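Local structure of SIRV coat protein (3F2E) at residues A[30-35]-A[67-72]. The protein is a viral coat protein whose C-terminal domain, a four-helix bundle, probably helps build the rudivirus particle around its genome. Sequence-based numbering, arbitrary orientation.
Sequences AIYQGF and FNANPT
Phe-67, the last residue of helix 50-67, meets Ile-31 chiefly through its CB, with Ile-31 CG2 also lying obliquely near the ring: Ile-31 CD1 lies 4.0 Å from Phe-67 CB, and the same methyl reaches the carbonyl oxygen of Phe-67. The two side chains run side by side, pointing opposite ways, and the Phe-67 ring packs edge-to-face with Tyr-63 of its own helix. At Asn-68 the chain leaves helical geometry with a positive phi, and a backbone hydrogen bond between Ala-69 and Tyr-63 ties the turn back to helix 50-67. The nearest CA atoms of the two segments are those of Ile-31 and Ala-69, 7.2 Å apart. The methyl of Ala-69 is shared: Ala-69 CB touches Ile-31 CG2 and, also at 4.2 Å, Tyr-32 CE1. Both branches of Ile-31 reach Phe-67, CD1 and CG2 each packing on its CB, while CG2, anti to the backbone N, also meets Ala-69 CB.

The polar link follows at Asn-70. Its backbone N-H donates to Tyr-32 OH, with N to OH 2.9 Å and an angle of 171°, a nearly straight bond reaching the phenol at the ring edge, near its plane. Asn-70 CB also closes on the hydroxyl, at 3.4 Å from Tyr-32 OH. The side-chain amide is turned 60° from the phenol plane and serves the next helix: Asn-70 OD1 accepts from Thr-72 N, a weak bond at 125°, and weakly from Val-73 N. Tyr-32 also touches Leu-19 of helix 9-22 and Val-73 and Leu-74 of helix 71-82. The geometry is that of an N-capped helix start after a tight interhelical turn, here the connection between helices 50-67 and 71-82, bound to helix 29-46 in a four-helix bundle.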
ATOM      1  N   ALA A  30      -7.183   9.034  -3.063  1.00 18.90           N
ATOM      2  CA  ALA A  30      -6.087   9.087  -4.024  1.00 20.59           C
ATOM      3  C   ALA A  30      -4.739   8.787  -3.386  1.00 17.68           C
ATOM      4  O   ALA A  30      -3.864   8.207  -4.033  1.00 19.61           O
ATOM      5  CB  ALA A  30      -6.055  10.452  -4.728  1.00 23.33           C
ATOM      6  N   ILE A  31      -4.571   9.186  -2.128  1.00 18.96           N
ATOM      7  CA  ILE A  31      -3.347   8.900  -1.377  1.00 21.93           C
ATOM      8  C   ILE A  31      -3.093   7.392  -1.347  1.00 19.41           C
ATOM      9  O   ILE A  31      -1.989   6.911  -1.627  1.00 16.52           O
ATOM     10  CB  ILE A  31      -3.457   9.391   0.087  1.00 22.10           C
ATOM     11  CG1 ILE A  31      -3.690  10.903   0.146  1.00 24.97           C
ATOM     12  CG2 ILE A  31      -2.213   9.013   0.883  1.00 23.80           C
ATOM     13  CD1 ILE A  31      -3.989  11.405   1.553  1.00 31.75           C
ATOM     14  N   TYR A  32      -4.137   6.645  -1.012  1.00 16.14           N
ATOM     15  CA  TYR A  32      -3.997   5.210  -0.816  1.00 14.74           C
ATOM     16  C   TYR A  32      -3.939   4.434  -2.135  1.00 15.91           C
ATOM     17  O   TYR A  32      -3.239   3.425  -2.233  1.00 16.62           O
ATOM     18  CB  TYR A  32      -5.098   4.699   0.128  1.00 14.37           C
ATOM     19  CG  TYR A  32      -5.054   5.431   1.455  1.00 12.43           C
ATOM     20  CD1 TYR A  32      -4.095   5.106   2.414  1.00 15.84           C
ATOM     21  CD2 TYR A  32      -5.928   6.479   1.731  1.00 15.31           C
ATOM     22  CE1 TYR A  32      -4.019   5.795   3.618  1.00 16.16           C
ATOM     23  CE2 TYR A  32      -5.866   7.170   2.938  1.00 15.37           C
ATOM     24  CZ  TYR A  32      -4.910   6.818   3.878  1.00 16.88           C
ATOM     25  OH  TYR A  32      -4.834   7.500   5.079  1.00 17.54           O
ATOM     26  N   GLN A  33      -4.659   4.909  -3.149  0.93 14.34           N
ATOM     27  CA  GLN A  33      -4.570   4.310  -4.475  0.91 14.32           C
ATOM     28  C   GLN A  33      -3.154   4.476  -5.037  0.84 12.20           C
ATOM     29  O   GLN A  33      -2.608   3.550  -5.635  1.00 17.16           O
ATOM     30  CB  GLN A  33      -5.610   4.905  -5.430  1.00 18.60           C
ATOM     31  CG  GLN A  33      -7.055   4.528  -5.096  1.00 16.19           C
ATOM     32  CD  GLN A  33      -7.395   3.070  -5.403  0.77 12.96           C
ATOM     33  OE1 GLN A  33      -6.539   2.281  -5.818  0.92 16.82           O
ATOM     34  NE2 GLN A  33      -8.665   2.708  -5.203  1.00 17.67           N
ATOM     35  N   GLY A  34      -2.564   5.651  -4.824  1.00 15.27           N
ATOM     36  CA  GLY A  34      -1.201   5.908  -5.274  1.00 17.38           C
ATOM     37  C   GLY A  34      -0.170   5.046  -4.563  1.00 16.20           C
ATOM     38  O   GLY A  34       0.699   4.434  -5.199  1.00 16.24           O
ATOM     39  N   PHE A  35      -0.263   4.998  -3.239  1.00 14.22           N
ATOM     40  CA  PHE A  35       0.585   4.125  -2.433  1.00 14.09           C
ATOM     41  C   PHE A  35       0.457   2.676  -2.898  1.00 14.79           C
ATOM     42  O   PHE A  35       1.455   1.989  -3.112  1.00 14.09           O
ATOM     43  CB  PHE A  35       0.200   4.238  -0.951  1.00 13.49           C
ATOM     44  CG  PHE A  35       0.899   3.248  -0.058  1.00 14.36           C
ATOM     45  CD1 PHE A  35       2.175   3.501   0.417  1.00 15.64           C
ATOM     46  CD2 PHE A  35       0.261   2.071   0.331  1.00 14.15           C
ATOM     47  CE1 PHE A  35       2.817   2.593   1.259  1.00 14.91           C
ATOM     48  CE2 PHE A  35       0.893   1.164   1.164  1.00 14.27           C
ATOM     49  CZ  PHE A  35       2.175   1.423   1.633  1.00 15.13           C
ATOM     50  N   PHE A  67       1.768  13.240   3.366  1.00 17.42           N
ATOM     51  CA  PHE A  67       0.321  13.321   3.152  1.00 19.42           C
ATOM     52  C   PHE A  67      -0.504  13.010   4.400  1.00 19.99           C
ATOM     53  O   PHE A  67      -1.735  12.896   4.325  1.00 20.09           O
ATOM     54  CB  PHE A  67      -0.113  12.375   2.025  1.00 19.06           C
ATOM     55  CG  PHE A  67       0.760  12.430   0.798  1.00 21.32           C
ATOM     56  CD1 PHE A  67       0.845  13.584   0.032  1.00 27.03           C
ATOM     57  CD2 PHE A  67       1.476  11.312   0.393  1.00 19.87           C
ATOM     58  CE1 PHE A  67       1.641  13.627  -1.104  1.00 31.50           C
ATOM     59  CE2 PHE A  67       2.268  11.347  -0.741  1.00 22.46           C
ATOM     60  CZ  PHE A  67       2.355  12.504  -1.493  1.00 23.96           C
ATOM     61  N   ASN A  68       0.162  12.869   5.541  1.00 16.99           N
ATOM     62  CA  ASN A  68      -0.512  12.463   6.771  1.00 21.11           C
ATOM     63  C   ASN A  68      -1.317  11.178   6.571  1.00 22.81           C
ATOM     64  O   ASN A  68      -2.426  11.041   7.093  1.00 19.52           O
ATOM     65  CB  ASN A  68      -1.429  13.577   7.287  1.00 20.15           C
ATOM     66  CG  ASN A  68      -1.857  13.361   8.727  1.00 35.38           C
ATOM     67  OD1 ASN A  68      -1.136  12.751   9.520  1.00 35.51           O
ATOM     68  ND2 ASN A  68      -3.036  13.868   9.077  1.00 44.12           N
ATOM     69  N   ALA A  69      -0.768  10.241   5.807  1.00 17.47           N
ATOM     70  CA  ALA A  69      -1.431   8.955   5.613  1.00 15.74           C
ATOM     71  C   ALA A  69      -1.591   8.221   6.947  1.00 14.14           C
ATOM     72  O   ALA A  69      -0.746   8.325   7.836  1.00 18.90           O
ATOM     73  CB  ALA A  69      -0.648   8.090   4.616  1.00 15.82           C
ATOM     74  N   ASN A  70      -2.688   7.483   7.075  1.00 14.53           N
ATOM     75  CA  ASN A  70      -2.962   6.698   8.272  1.00 15.64           C
ATOM     76  C   ASN A  70      -2.144   5.401   8.234  1.00 15.84           C
ATOM     77  O   ASN A  70      -2.318   4.592   7.326  1.00 15.12           O
ATOM     78  CB  ASN A  70      -4.467   6.398   8.311  1.00 19.20           C
ATOM     79  CG  ASN A  70      -4.891   5.616   9.547  1.00 23.42           C
ATOM     80  OD1 ASN A  70      -4.229   4.664   9.955  1.00 23.02           O
ATOM     81  ND2 ASN A  70      -6.024   6.004  10.133  1.00 22.06           N
ATOM     82  N   PRO A  71      -1.238   5.202   9.208  1.00 15.40           N
ATOM     83  CA  PRO A  71      -0.343   4.032   9.180  1.00 14.82           C
ATOM     84  C   PRO A  71      -1.092   2.701   9.198  1.00 15.38           C
ATOM     85  O   PRO A  71      -0.656   1.733   8.558  1.00 16.97           O
ATOM     86  CB  PRO A  71       0.490   4.181  10.464  1.00 18.02           C
ATOM     87  CG  PRO A  71       0.349   5.613  10.864  1.00 25.38           C
ATOM     88  CD  PRO A  71      -0.995   6.066  10.377  1.00 19.82           C
ATOM     89  N   THR A  72      -2.203   2.643   9.928  1.00 15.82           N
ATOM     90  CA  THR A  72      -2.988   1.415  10.003  1.00 14.86           C
ATOM     91  C   THR A  72      -3.557   1.061   8.628  1.00 15.12           C
ATOM     92  O   THR A  72      -3.549  -0.102   8.219  1.00 15.52           O
ATOM     93  CB  THR A  72      -4.125   1.539  11.032  1.00 18.83           C
ATOM     94  OG1 THR A  72      -3.572   1.906  12.303  1.00 20.65           O
ATOM     95  CG2 THR A  72      -4.876   0.214  11.164  1.00 16.80           C
TER